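Local structure of exopolyphosphatase (Aquifex aeolicus, 1T6C) at residues 141-146 with 279-284; 148-153 with 166-171; 207-212 with 286-291; 215-220 with 293-298; 172-177 with 271-276. The protein probably hydrolyses phosphoanhydride bonds of polyphosphate or guanosine pentaphosphate, and binds a calcium ion in its actin-like fold. All blocks are in the same frame, centred on the assembly; numbering follows the deposited sequence.

Interaction 1 (141-146 with 279-284); sequences CVVDQG and GIFLKT. With CA (calcium ion), chain C.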
# COMPACT_ATOMS: atom_id res chain seq x y z
N CYS A 141 -14.74 5.48 2.43
CA CYS A 141 -13.80 4.67 3.19
C CYS A 141 -12.76 4.14 2.23
O CYS A 141 -13.09 3.46 1.25
CB CYS A 141 -14.48 3.54 3.93
SG CYS A 141 -13.29 2.58 4.91
N VAL A 142 -11.50 4.49 2.49
CA VAL A 142 -10.37 3.97 1.72
C VAL A 142 -9.86 2.77 2.50
O VAL A 142 -9.61 2.87 3.70
CB VAL A 142 -9.29 5.05 1.55
CG1 VAL A 142 -8.02 4.47 0.95
CG2 VAL A 142 -9.80 6.13 0.66
N VAL A 143 -9.73 1.64 1.81
CA VAL A 143 -9.29 0.39 2.41
C VAL A 143 -7.95 0.03 1.78
O VAL A 143 -7.89 -0.36 0.62
CB VAL A 143 -10.31 -0.74 2.17
CG1 VAL A 143 -9.83 -2.04 2.79
CG2 VAL A 143 -11.64 -0.36 2.72
N ASP A 144 -6.89 0.19 2.54
CA ASP A 144 -5.52 0.06 2.01
C ASP A 144 -4.79 -1.11 2.65
O ASP A 144 -4.28 -1.05 3.78
CB ASP A 144 -4.75 1.35 2.23
CG ASP A 144 -3.44 1.37 1.53
OD1 ASP A 144 -3.00 0.35 0.88
OD2 ASP A 144 -2.75 2.42 1.62
N GLN A 145 -4.73 -2.20 1.88
CA GLN A 145 -4.14 -3.44 2.34
C GLN A 145 -2.73 -3.56 1.81
O GLN A 145 -2.48 -3.42 0.61
CB GLN A 145 -5.00 -4.63 1.87
CG GLN A 145 -4.35 -5.98 2.16
CD GLN A 145 -3.43 -6.46 1.06
OE1 GLN A 145 -3.80 -6.46 -0.11
NE2 GLN A 145 -2.20 -6.87 1.43
N GLY A 146 -1.79 -3.84 2.71
CA GLY A 146 -0.38 -3.97 2.40
C GLY A 146 0.56 -3.75 3.56
O GLY A 146 0.26 -3.01 4.51
N GLY A 279 -9.77 -12.17 0.55
CA GLY A 279 -10.74 -12.36 1.62
C GLY A 279 -10.99 -11.12 2.46
O GLY A 279 -12.15 -10.86 2.85
N ILE A 280 -9.95 -10.32 2.70
CA ILE A 280 -10.11 -9.09 3.43
C ILE A 280 -11.08 -8.20 2.69
O ILE A 280 -11.97 -7.62 3.30
CB ILE A 280 -8.74 -8.35 3.62
CG1 ILE A 280 -7.87 -9.10 4.62
CG2 ILE A 280 -9.01 -6.88 4.07
CD1 ILE A 280 -6.46 -8.52 4.70
N PHE A 281 -10.91 -8.05 1.39
CA PHE A 281 -11.81 -7.17 0.62
C PHE A 281 -13.20 -7.75 0.52
O PHE A 281 -14.18 -6.99 0.58
CB PHE A 281 -11.25 -6.91 -0.76
CG PHE A 281 -10.08 -5.96 -0.73
CD1 PHE A 281 -8.78 -6.44 -0.74
CD2 PHE A 281 -10.29 -4.60 -0.61
CE1 PHE A 281 -7.72 -5.55 -0.65
CE2 PHE A 281 -9.22 -3.72 -0.50
CZ PHE A 281 -7.96 -4.20 -0.54
N LEU A 282 -13.32 -9.07 0.39
CA LEU A 282 -14.65 -9.71 0.25
C LEU A 282 -15.43 -9.49 1.56
O LEU A 282 -16.59 -9.02 1.55
CB LEU A 282 -14.46 -11.20 -0.06
CG LEU A 282 -15.76 -11.97 -0.31
CD1 LEU A 282 -16.38 -11.50 -1.63
CD2 LEU A 282 -15.42 -13.46 -0.30
N LYS A 283 -14.81 -9.83 2.69
CA LYS A 283 -15.45 -9.64 3.99
C LYS A 283 -15.72 -8.16 4.28
O LYS A 283 -16.73 -7.82 4.89
CB LYS A 283 -14.67 -10.35 5.12
CG LYS A 283 -15.31 -10.27 6.51
CD LYS A 283 -16.69 -10.94 6.62
CE LYS A 283 -16.63 -12.45 6.52
NZ LYS A 283 -17.99 -13.04 6.90
N THR A 284 -14.86 -7.26 3.82
CA THR A 284 -15.07 -5.83 4.02
C THR A 284 -16.39 -5.41 3.35
O THR A 284 -17.22 -4.73 3.96
CB THR A 284 -13.91 -5.02 3.42
OG1 THR A 284 -12.74 -5.20 4.26
CG2 THR A 284 -14.20 -3.54 3.44
CA CA C . -1.57 -1.13 4.75
O HOH W 1 -0.58 -0.32 2.32
O HOH W 2 0.23 0.50 6.07
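Ile280 O takes two bonds from one residue: Thr284 N, the regular helical donor, and Thr284 OG1 at 2.7 Å. They reach it from opposite faces of its carbonyl plane; the hydroxyl bond helps to hold the threonine's rotation and turns its methyl group to Val143, with CG2 4.1 Å from Val143 CG2. Thr284 OG1 also meets Tyr152 OH in a hydrogen bond. The middle of the contact is the Phe281 ring. Its chi1 of -74° sets CG beside the backbone N, from where the ring reaches between two strand side chains. CE2 lies 3.7 Å from Val143 CG1, and CE1 lies 3.8 Å from Gln145 CB, both approaching the ring obliquely. The Gln145 amide stands 78° from the ring plane; its OE1 is held by Thr215 OG1. A serine in place of Phe281 would probably open a gap between Val143 and Gln145 and take from Ile216 and Leu293 the ring they pack on. Strand alternation points the Asp144 side chain away from the helix, where OD1 accepts from water 1, a calcium ligand; the ion itself is bound by the backbone atoms Asp144 O at 2.9 Å and Gly146 O at 2.6 Å, with Ser149 and Glu151 completing the protein ligands. With segment axes nearly antiparallel (159°), this is the helix-on-sheet layering of an actin-like domain, the metal at the strand's end.

Interaction 2 (148-153 with 166-171); sequences GSTEYV and LPIGIV. With CA (calcium ion), chain C.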
# COMPACT_ATOMS: atom_id res chain seq x y z
N GLY A 148 1.68 -5.55 6.00
CA GLY A 148 1.33 -6.08 7.30
C GLY A 148 0.09 -5.54 7.96
O GLY A 148 -0.24 -5.92 9.09
N SER A 149 -0.65 -4.69 7.26
CA SER A 149 -1.85 -4.11 7.82
C SER A 149 -2.85 -3.69 6.76
O SER A 149 -2.53 -3.57 5.58
CB SER A 149 -1.52 -2.90 8.68
OG SER A 149 -1.09 -1.78 7.88
N THR A 150 -4.07 -3.44 7.20
CA THR A 150 -5.07 -2.84 6.38
C THR A 150 -5.63 -1.65 7.12
O THR A 150 -6.13 -1.78 8.26
CB THR A 150 -6.18 -3.84 6.00
OG1 THR A 150 -5.66 -4.90 5.18
CG2 THR A 150 -7.17 -3.16 5.11
N GLU A 151 -5.50 -0.48 6.49
CA GLU A 151 -6.04 0.73 7.05
C GLU A 151 -7.42 1.00 6.46
O GLU A 151 -7.64 0.80 5.26
CB GLU A 151 -5.19 1.94 6.76
CG GLU A 151 -3.97 2.04 7.64
CD GLU A 151 -2.93 0.98 7.34
OE1 GLU A 151 -2.48 0.93 6.20
OE2 GLU A 151 -2.61 0.18 8.24
N TYR A 152 -8.31 1.46 7.33
CA TYR A 152 -9.64 1.93 6.97
C TYR A 152 -9.71 3.43 7.25
O TYR A 152 -9.65 3.85 8.41
CB TYR A 152 -10.72 1.17 7.80
CG TYR A 152 -10.80 -0.27 7.38
CD1 TYR A 152 -9.82 -1.18 7.81
CD2 TYR A 152 -11.78 -0.71 6.52
CE1 TYR A 152 -9.84 -2.50 7.36
CE2 TYR A 152 -11.80 -2.01 6.05
CZ TYR A 152 -10.85 -2.90 6.48
OH TYR A 152 -10.84 -4.19 6.01
N VAL A 153 -9.78 4.23 6.20
CA VAL A 153 -9.66 5.68 6.31
C VAL A 153 -10.95 6.29 5.85
O VAL A 153 -11.30 6.20 4.68
CB VAL A 153 -8.50 6.25 5.49
CG1 VAL A 153 -8.20 7.67 5.94
CG2 VAL A 153 -7.26 5.39 5.66
N LEU A 166 -5.84 -1.93 11.09
CA LEU A 166 -5.98 -3.30 11.59
C LEU A 166 -4.72 -4.07 11.21
O LEU A 166 -4.35 -4.13 10.03
CB LEU A 166 -7.22 -3.99 11.03
CG LEU A 166 -8.56 -3.30 11.22
CD1 LEU A 166 -9.66 -4.19 10.68
CD2 LEU A 166 -8.81 -2.92 12.66
N PRO A 167 -4.06 -4.67 12.19
CA PRO A 167 -2.81 -5.40 11.96
C PRO A 167 -3.03 -6.82 11.39
O PRO A 167 -2.51 -7.82 11.89
CB PRO A 167 -2.18 -5.36 13.34
CG PRO A 167 -3.36 -5.46 14.25
CD PRO A 167 -4.43 -4.62 13.62
N ILE A 168 -3.81 -6.91 10.32
CA ILE A 168 -4.27 -8.18 9.77
C ILE A 168 -3.46 -8.52 8.51
O ILE A 168 -4.02 -8.80 7.43
CB ILE A 168 -5.79 -8.14 9.47
CG1 ILE A 168 -6.16 -6.96 8.55
CG2 ILE A 168 -6.54 -8.11 10.79
CD1 ILE A 168 -7.62 -6.92 8.13
N GLY A 169 -2.14 -8.49 8.65
CA GLY A 169 -1.27 -8.68 7.51
C GLY A 169 -1.48 -10.03 6.87
O GLY A 169 -1.70 -11.04 7.56
N ILE A 170 -1.44 -10.06 5.54
CA ILE A 170 -1.79 -11.28 4.81
C ILE A 170 -0.77 -12.42 4.96
O ILE A 170 -1.14 -13.58 4.87
CB ILE A 170 -2.19 -11.00 3.37
CG1 ILE A 170 -1.06 -10.39 2.55
CG2 ILE A 170 -3.43 -10.09 3.34
CD1 ILE A 170 -1.36 -10.23 1.04
N VAL A 171 0.50 -12.13 5.20
CA VAL A 171 1.45 -13.18 5.49
C VAL A 171 1.05 -13.89 6.79
O VAL A 171 1.02 -15.15 6.85
CB VAL A 171 2.90 -12.59 5.55
CG1 VAL A 171 3.89 -13.61 6.06
CG2 VAL A 171 3.30 -12.14 4.19
CA CA C . -1.57 -1.13 4.75
O HOH W 2 0.23 0.50 6.07
O HOH W 3 -3.58 -6.55 5.83
O HOH W 1 -0.58 -0.32 2.32
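Thr150 and Leu166 form an antiparallel hydrogen-bonded pair: Thr150 N reaches Leu166 O at 2.9 Å in the carbonyl plane, and Leu166 N reaches Thr150 O at 2.8 Å, tilted from the plane of the Thr150 carbonyl. Leu166 keeps CG beside its backbone N, which carries CD1 to 3.7 Å from Tyr152 CE1, an oblique approach to the ring. Ile168 adopts a less common shape. With chi1 at 55°, CG1 sits in the crowded position between backbone N and carbonyl carbon, and CG1 and CD1 pass at a slant over the Thr150 side chain, CG1 being 4.0 Å from Thr150 OG1. That hydroxyl is also 2.7 Å from water 3, which donates a weak bond to Ile168 O. Glu151 folds back at chi2 (70°), bringing OE1 to calcium at 2.7 Å, while OE2 receives Ser149 OG on its syn lone pair at 2.5 Å and also bonds Ser165 OG. Two hydroxyls thus hold the carboxylate's second oxygen, fixing its rotation at the metal. Ser149 O is a further calcium ligand. Pro167 centres an inverse gamma turn, and Gly169, where a side chain would collide with Gly148, is the N-cap of helix 170-177. The contact lies at the edge of the sheet: Leu166 ends the outermost strand 159-166, with 149-156 next to it and 139-146 beyond, while helices 185-199 and 274-288 pack against Tyr152.

Interaction 3 (207-212 with 286-291); sequences DTIVGL and EIFEKD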
# COMPACT_ATOMS: atom_id res chain seq x y z
N ASP A 207 -20.83 5.82 1.55
CA ASP A 207 -21.32 5.87 0.19
C ASP A 207 -20.39 5.15 -0.76
O ASP A 207 -20.85 4.53 -1.70
CB ASP A 207 -21.45 7.31 -0.28
CG ASP A 207 -22.54 8.05 0.46
OD1 ASP A 207 -23.68 7.55 0.41
OD2 ASP A 207 -22.31 9.05 1.17
N THR A 208 -19.08 5.29 -0.56
CA THR A 208 -18.10 4.81 -1.52
C THR A 208 -16.95 4.14 -0.77
O THR A 208 -16.37 4.74 0.12
CB THR A 208 -17.49 5.97 -2.34
OG1 THR A 208 -18.52 6.75 -2.96
CG2 THR A 208 -16.59 5.44 -3.50
N ILE A 209 -16.62 2.93 -1.18
CA ILE A 209 -15.42 2.22 -0.75
C ILE A 209 -14.41 2.23 -1.88
O ILE A 209 -14.72 1.87 -3.01
CB ILE A 209 -15.74 0.78 -0.33
CG1 ILE A 209 -16.63 0.80 0.92
CG2 ILE A 209 -14.44 0.04 -0.05
CD1 ILE A 209 -17.09 -0.57 1.37
N VAL A 210 -13.16 2.59 -1.55
CA VAL A 210 -12.08 2.55 -2.51
C VAL A 210 -11.05 1.58 -1.98
O VAL A 210 -10.63 1.70 -0.83
CB VAL A 210 -11.40 3.91 -2.66
CG1 VAL A 210 -10.26 3.86 -3.63
CG2 VAL A 210 -12.41 4.95 -3.13
N GLY A 211 -10.67 0.62 -2.81
CA GLY A 211 -9.68 -0.37 -2.44
C GLY A 211 -8.31 -0.10 -3.05
O GLY A 211 -8.19 0.22 -4.22
N LEU A 212 -7.29 -0.26 -2.23
CA LEU A 212 -5.85 -0.06 -2.61
C LEU A 212 -4.98 -1.24 -2.28
O LEU A 212 -5.27 -1.98 -1.33
CB LEU A 212 -5.24 1.14 -1.85
CG LEU A 212 -5.64 2.57 -2.20
CD1 LEU A 212 -7.15 2.80 -2.24
CD2 LEU A 212 -5.02 3.52 -1.23
N GLU A 286 -18.96 -7.28 2.57
CA GLU A 286 -20.08 -7.91 3.30
C GLU A 286 -20.41 -7.13 4.58
O GLU A 286 -21.57 -6.78 4.88
CB GLU A 286 -19.75 -9.37 3.62
CG GLU A 286 -20.86 -10.10 4.35
CD GLU A 286 -20.54 -11.50 4.80
OE1 GLU A 286 -19.45 -12.01 4.54
OE2 GLU A 286 -21.42 -12.10 5.46
N ILE A 287 -19.40 -6.85 5.38
CA ILE A 287 -19.61 -6.19 6.66
C ILE A 287 -20.12 -4.78 6.50
O ILE A 287 -20.98 -4.35 7.26
CB ILE A 287 -18.31 -6.20 7.48
CG1 ILE A 287 -17.90 -7.63 7.82
CG2 ILE A 287 -18.42 -5.30 8.72
CD1 ILE A 287 -18.70 -8.26 8.85
N PHE A 288 -19.59 -4.03 5.53
CA PHE A 288 -20.03 -2.67 5.30
C PHE A 288 -21.36 -2.61 4.54
O PHE A 288 -21.88 -1.53 4.29
CB PHE A 288 -18.97 -1.91 4.53
CG PHE A 288 -17.88 -1.38 5.37
CD1 PHE A 288 -16.88 -2.22 5.86
CD2 PHE A 288 -17.83 -0.04 5.69
CE1 PHE A 288 -15.82 -1.71 6.65
CE2 PHE A 288 -16.79 0.46 6.46
CZ PHE A 288 -15.80 -0.38 6.93
N GLU A 289 -21.84 -3.76 4.12
CA GLU A 289 -23.08 -3.89 3.36
C GLU A 289 -23.05 -3.09 2.06
O GLU A 289 -24.00 -2.39 1.70
CB GLU A 289 -24.28 -3.56 4.25
CG GLU A 289 -24.41 -4.46 5.47
CD GLU A 289 -25.60 -4.03 6.32
OE1 GLU A 289 -26.73 -4.26 5.86
OE2 GLU A 289 -25.40 -3.44 7.40
N LYS A 290 -21.91 -3.17 1.34
CA LYS A 290 -21.73 -2.48 0.08
C LYS A 290 -21.51 -3.47 -1.04
O LYS A 290 -20.82 -4.47 -0.88
CB LYS A 290 -20.56 -1.48 0.17
CG LYS A 290 -20.73 -0.44 1.26
CD LYS A 290 -21.69 0.70 0.81
CE LYS A 290 -21.01 1.61 -0.22
NZ LYS A 290 -21.69 1.67 -1.56
N ASP A 291 -22.10 -3.20 -2.19
CA ASP A 291 -22.05 -4.18 -3.25
C ASP A 291 -20.81 -4.07 -4.13
O ASP A 291 -20.58 -4.93 -4.96
CB ASP A 291 -23.28 -4.07 -4.13
CG ASP A 291 -24.54 -4.56 -3.45
OD1 ASP A 291 -24.49 -5.42 -2.53
OD2 ASP A 291 -25.64 -4.11 -3.80
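Ile209 makes the apolar half of this contact through a single atom. Its CD1 lies 3.6 Å from Lys290 CG and 3.9 Å from Phe288 CB, and it approaches the Phe288 ring obliquely. Ile209 and the lysine slide past each other in opposite directions, so the isoleucine's end methyl rests on the first two methylenes of the lysine, CB and CG. The polar half is one hydrogen bond, Lys290 NZ to Asp207 O at 3.0 Å, with the ammonium 56° above the carbonyl plane. Bends at chi2 and chi3 curl the chain to that oxygen; the lysine has a second conformer, so this bond is doubtful as a constant feature. The Asp207 carboxylate is not the lysine's partner: its OD2 accepts from Glu139 N. The backbone supplies the third element. Glu289, with positive phi (58°), ends helix 274-288, its N bonding Glu286 O. This is a Schellman C-cap at the junction of helix 274-288 and strand 292-296, the parallel neighbour of 208-212 in the actin-like domain's sheet.

Interaction 4 (215-220 with 293-298); sequences TITTLA and LIVSDW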
# COMPACT_ATOMS: atom_id res chain seq x y z
N THR A 215 -3.05 -6.63 -3.83
CA THR A 215 -4.10 -7.60 -4.01
C THR A 215 -5.20 -7.08 -4.94
O THR A 215 -5.55 -7.72 -5.92
CB THR A 215 -4.71 -8.03 -2.67
OG1 THR A 215 -3.69 -8.61 -1.82
CG2 THR A 215 -5.76 -9.10 -2.93
N ILE A 216 -5.75 -5.92 -4.59
CA ILE A 216 -6.93 -5.43 -5.30
C ILE A 216 -6.63 -4.97 -6.74
O ILE A 216 -7.46 -5.14 -7.65
CB ILE A 216 -7.68 -4.39 -4.45
CG1 ILE A 216 -9.14 -4.30 -4.89
CG2 ILE A 216 -6.95 -3.07 -4.47
CD1 ILE A 216 -9.99 -5.49 -4.48
N THR A 217 -5.44 -4.44 -7.00
CA THR A 217 -5.10 -4.05 -8.35
C THR A 217 -4.84 -5.29 -9.20
O THR A 217 -5.16 -5.32 -10.37
CB THR A 217 -3.88 -3.10 -8.44
OG1 THR A 217 -2.76 -3.62 -7.70
CG2 THR A 217 -4.21 -1.74 -7.81
N THR A 218 -4.24 -6.33 -8.61
CA THR A 218 -4.10 -7.60 -9.33
C THR A 218 -5.45 -8.18 -9.64
O THR A 218 -5.67 -8.63 -10.76
CB THR A 218 -3.28 -8.58 -8.52
OG1 THR A 218 -1.95 -8.05 -8.34
CG2 THR A 218 -3.12 -9.89 -9.27
N LEU A 219 -6.39 -8.12 -8.69
CA LEU A 219 -7.75 -8.61 -8.93
C LEU A 219 -8.43 -7.87 -10.06
O LEU A 219 -9.04 -8.48 -10.95
CB LEU A 219 -8.59 -8.51 -7.65
CG LEU A 219 -8.86 -9.69 -6.76
CD1 LEU A 219 -10.16 -9.44 -6.05
CD2 LEU A 219 -8.90 -11.03 -7.47
N ALA A 220 -8.28 -6.54 -10.09
CA ALA A 220 -8.85 -5.74 -11.15
C ALA A 220 -8.25 -6.12 -12.50
O ALA A 220 -8.98 -6.28 -13.48
CB ALA A 220 -8.66 -4.26 -10.86
N LEU A 293 -16.68 -1.84 -4.81
CA LEU A 293 -15.67 -0.87 -4.50
C LEU A 293 -15.02 -0.40 -5.80
O LEU A 293 -15.18 -1.02 -6.85
CB LEU A 293 -14.61 -1.44 -3.56
CG LEU A 293 -13.83 -2.68 -4.01
CD1 LEU A 293 -12.76 -2.37 -5.07
CD2 LEU A 293 -13.20 -3.36 -2.78
N ILE A 294 -14.32 0.72 -5.71
CA ILE A 294 -13.54 1.29 -6.79
C ILE A 294 -12.06 1.06 -6.50
O ILE A 294 -11.64 1.21 -5.37
CB ILE A 294 -13.83 2.84 -6.92
CG1 ILE A 294 -15.33 3.10 -7.00
CG2 ILE A 294 -13.14 3.43 -8.17
CD1 ILE A 294 -15.70 4.59 -6.97
N VAL A 295 -11.31 0.69 -7.52
CA VAL A 295 -9.88 0.38 -7.38
C VAL A 295 -9.05 1.62 -7.62
O VAL A 295 -9.26 2.35 -8.57
CB VAL A 295 -9.48 -0.78 -8.33
CG1 VAL A 295 -7.98 -1.09 -8.24
CG2 VAL A 295 -10.32 -2.02 -8.00
N SER A 296 -8.07 1.85 -6.75
CA SER A 296 -7.06 2.88 -6.97
C SER A 296 -5.69 2.27 -7.19
O SER A 296 -5.27 1.40 -6.43
CB SER A 296 -6.98 3.81 -5.76
OG SER A 296 -5.97 4.78 -5.99
N ASP A 297 -5.01 2.74 -8.22
CA ASP A 297 -3.60 2.44 -8.44
C ASP A 297 -2.67 3.29 -7.58
O ASP A 297 -1.52 2.93 -7.40
CB ASP A 297 -3.22 2.61 -9.91
CG ASP A 297 -1.81 2.21 -10.19
OD1 ASP A 297 -0.95 3.11 -10.41
OD2 ASP A 297 -1.47 1.01 -10.16
N TRP A 298 -3.16 4.41 -7.05
CA TRP A 298 -2.37 5.29 -6.20
C TRP A 298 -2.64 5.08 -4.70
O TRP A 298 -3.76 4.78 -4.29
CB TRP A 298 -2.72 6.73 -6.56
CG TRP A 298 -2.04 7.23 -7.81
CD1 TRP A 298 -1.47 6.48 -8.81
CD2 TRP A 298 -1.82 8.60 -8.15
NE1 TRP A 298 -0.91 7.31 -9.75
CE2 TRP A 298 -1.12 8.61 -9.38
CE3 TRP A 298 -2.12 9.82 -7.54
CZ2 TRP A 298 -0.72 9.80 -10.00
CZ3 TRP A 298 -1.71 11.02 -8.17
CH2 TRP A 298 -1.04 10.99 -9.38
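Asp297, whose CA lies 4.3 Å from Thr217 CG2, sets its carboxylate atom OD1 at the edge of the Trp298 indole, in the ring plane; its other oxygen, OD2, is hydrogen-bonded to Tyr229 OH. Next to it, Ser296 OG donates to Trp298 O at 2.8 Å, in the carbonyl plane and on a lone pair, a bond that links residues 296 and 298. The helix meets this strand with its axis 8.3 Å away and nearly perpendicular (-103°). Val295 is the centre: CG2 is 4.0 Å from both Ile216 CG1 and Ala220 CB, one helical turn apart, while CG1 lies 3.8 Å from Thr217 CG2. Ile216 and Leu293 meet tip to tip, CG1 to CD1 at 4.1 Å. Thr217 has chi1 of 51°, which turns OG1 back to Gly213 O and presents CG2 to the strand, with Thr217 CG2 also 3.6 Å from Ser296 O. Across the contact there is no hydrogen bond. The hydroxyls of Thr217 and Ser296 and Asp297 OD2 bond within their own segments or to residues around them, so cohesion between helix 214-223 and the sheet here probably rests on the fit of methyl and methylene groups.

Interaction 5 (172-177 with 271-276); sequences NLTETF and AKVILA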
# COMPACT_ATOMS: atom_id res chain seq x y z
N ASN A 172 0.79 -13.11 7.83
CA ASN A 172 0.39 -13.67 9.11
C ASN A 172 -0.94 -14.39 9.04
O ASN A 172 -1.09 -15.49 9.59
CB ASN A 172 0.41 -12.58 10.19
CG ASN A 172 0.04 -13.07 11.55
OD1 ASN A 172 0.38 -14.17 11.98
ND2 ASN A 172 -0.65 -12.21 12.28
N LEU A 173 -1.92 -13.83 8.35
CA LEU A 173 -3.21 -14.51 8.23
C LEU A 173 -3.07 -15.86 7.53
O LEU A 173 -3.68 -16.85 7.94
CB LEU A 173 -4.22 -13.67 7.47
CG LEU A 173 -4.65 -12.34 8.07
CD1 LEU A 173 -5.84 -11.77 7.35
CD2 LEU A 173 -4.87 -12.48 9.54
N THR A 174 -2.26 -15.88 6.49
CA THR A 174 -2.01 -17.13 5.73
C THR A 174 -1.35 -18.18 6.61
O THR A 174 -1.78 -19.31 6.65
CB THR A 174 -1.17 -16.80 4.47
OG1 THR A 174 -1.93 -15.91 3.65
CG2 THR A 174 -0.96 -18.02 3.62
N GLU A 175 -0.31 -17.78 7.32
CA GLU A 175 0.35 -18.77 8.17
C GLU A 175 -0.56 -19.25 9.29
O GLU A 175 -0.56 -20.42 9.69
CB GLU A 175 1.58 -18.16 8.81
CG GLU A 175 2.42 -19.18 9.61
CD GLU A 175 1.96 -19.41 11.07
OE1 GLU A 175 1.34 -18.52 11.69
OE2 GLU A 175 2.21 -20.52 11.59
N THR A 176 -1.34 -18.34 9.84
CA THR A 176 -2.16 -18.64 11.00
C THR A 176 -3.28 -19.60 10.66
O THR A 176 -3.53 -20.58 11.39
CB THR A 176 -2.77 -17.33 11.56
OG1 THR A 176 -1.73 -16.51 12.14
CG2 THR A 176 -3.78 -17.63 12.64
N PHE A 177 -4.00 -19.30 9.58
CA PHE A 177 -5.22 -20.05 9.26
C PHE A 177 -5.04 -21.15 8.21
O PHE A 177 -5.74 -22.16 8.28
CB PHE A 177 -6.30 -19.07 8.77
CG PHE A 177 -6.77 -18.14 9.85
CD1 PHE A 177 -7.48 -18.64 10.93
CD2 PHE A 177 -6.52 -16.78 9.78
CE1 PHE A 177 -7.88 -17.81 11.95
CE2 PHE A 177 -6.92 -15.96 10.80
CZ PHE A 177 -7.61 -16.48 11.89
N ALA A 271 1.88 -15.01 -4.63
CA ALA A 271 0.94 -16.06 -5.02
C ALA A 271 0.30 -16.79 -3.83
O ALA A 271 -0.91 -17.04 -3.84
CB ALA A 271 1.64 -17.05 -5.93
N LYS A 272 1.08 -17.09 -2.79
CA LYS A 272 0.51 -17.78 -1.62
C LYS A 272 -0.43 -16.88 -0.80
O LYS A 272 -1.55 -17.29 -0.45
CB LYS A 272 1.61 -18.37 -0.75
CG LYS A 272 1.11 -19.29 0.33
CD LYS A 272 2.16 -20.35 0.61
CE LYS A 272 2.18 -20.68 2.03
NZ LYS A 272 3.20 -21.73 2.24
N VAL A 273 -0.01 -15.64 -0.55
CA VAL A 273 -0.83 -14.73 0.26
C VAL A 273 -2.01 -14.04 -0.42
O VAL A 273 -2.83 -13.45 0.29
CB VAL A 273 0.03 -13.64 0.95
CG1 VAL A 273 1.12 -14.30 1.78
CG2 VAL A 273 0.60 -12.68 -0.08
N ILE A 274 -2.13 -14.11 -1.75
CA ILE A 274 -3.18 -13.37 -2.44
C ILE A 274 -4.55 -13.80 -1.97
O ILE A 274 -5.43 -12.95 -1.89
CB ILE A 274 -3.04 -13.44 -3.99
CG1 ILE A 274 -3.95 -12.37 -4.61
CG2 ILE A 274 -3.27 -14.85 -4.52
CD1 ILE A 274 -3.76 -12.26 -6.09
N LEU A 275 -4.75 -15.07 -1.61
CA LEU A 275 -6.10 -15.51 -1.21
C LEU A 275 -6.58 -14.76 0.05
O LEU A 275 -7.71 -14.27 0.12
CB LEU A 275 -6.13 -17.03 -0.99
CG LEU A 275 -7.50 -17.61 -0.65
CD1 LEU A 275 -8.47 -17.46 -1.83
CD2 LEU A 275 -7.37 -19.06 -0.20
N ALA A 276 -5.72 -14.64 1.03
CA ALA A 276 -6.01 -13.90 2.26
C ALA A 276 -6.31 -12.46 1.95
O ALA A 276 -7.24 -11.88 2.55
CB ALA A 276 -4.82 -13.99 3.27
O HOH W 4 -3.43 -16.73 1.36
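Thr174 and Val273 mark the closest backbone approach, 6.1 Å between CA atoms. Residues 172-177 are regular helix, whereas 271-273 have helical backbone angles but lack the regular bonds, and the helix is established by 274-276. Thr174 carries most of the contact. Its chi1 of -62° sets OG1 beside the backbone N, where it bonds Ile170 O one turn back and lies 3.5 Å from Ala276 CB and 3.8 Å from Val273 CA. The other branch, CG2, crosses Lys272 obliquely, 4.1 Å from its CG. Leu173 adds an apolar touch, its CB 4.3 Å from Ala276 CB. No direct hydrogen bond joins the segments; water 4 does so instead. It donates to Thr174 OG1 at 2.9 Å and to Lys272 O at 2.7 Å, and accepts from Ala276 N at 3.1 Å, so both its hydrogens and a lone pair are used. Replacing Thr174 by a valine would probably leave this water without one of its acceptors and Ile170 O without its side-chain donor. Leu173 also packs on Phe191 and Phe194 of helix 185-199. What results is a helix-helix contact joining the short helix 170-177 to the N-terminal part of helix 274-288, where a water accepts from the Ala276 amide, away from the metal in the helical layer of the actin-like domain.

Interactions 1 to 4 all reach one six-stranded sheet, in which 149-156, 139-146, 208-212 and 292-296 are consecutive neighbours. Helix 274-288 runs through interactions 5, 1 and 3 in that order, from its N-terminal part to its Schellman end; the centres of interactions 5 and 3 are about 22 Å apart. Interactions 1 and 2, with centres about 8 Å apart, share the calcium and two waters. Along the chain, interaction 2 is nested within the loop closed by interaction 1, whereas interactions 1, 3 and 4 cross one another. Segments distant in sequence are thus interleaved into one domain, and the metal site sits on the sheet face away from that helix.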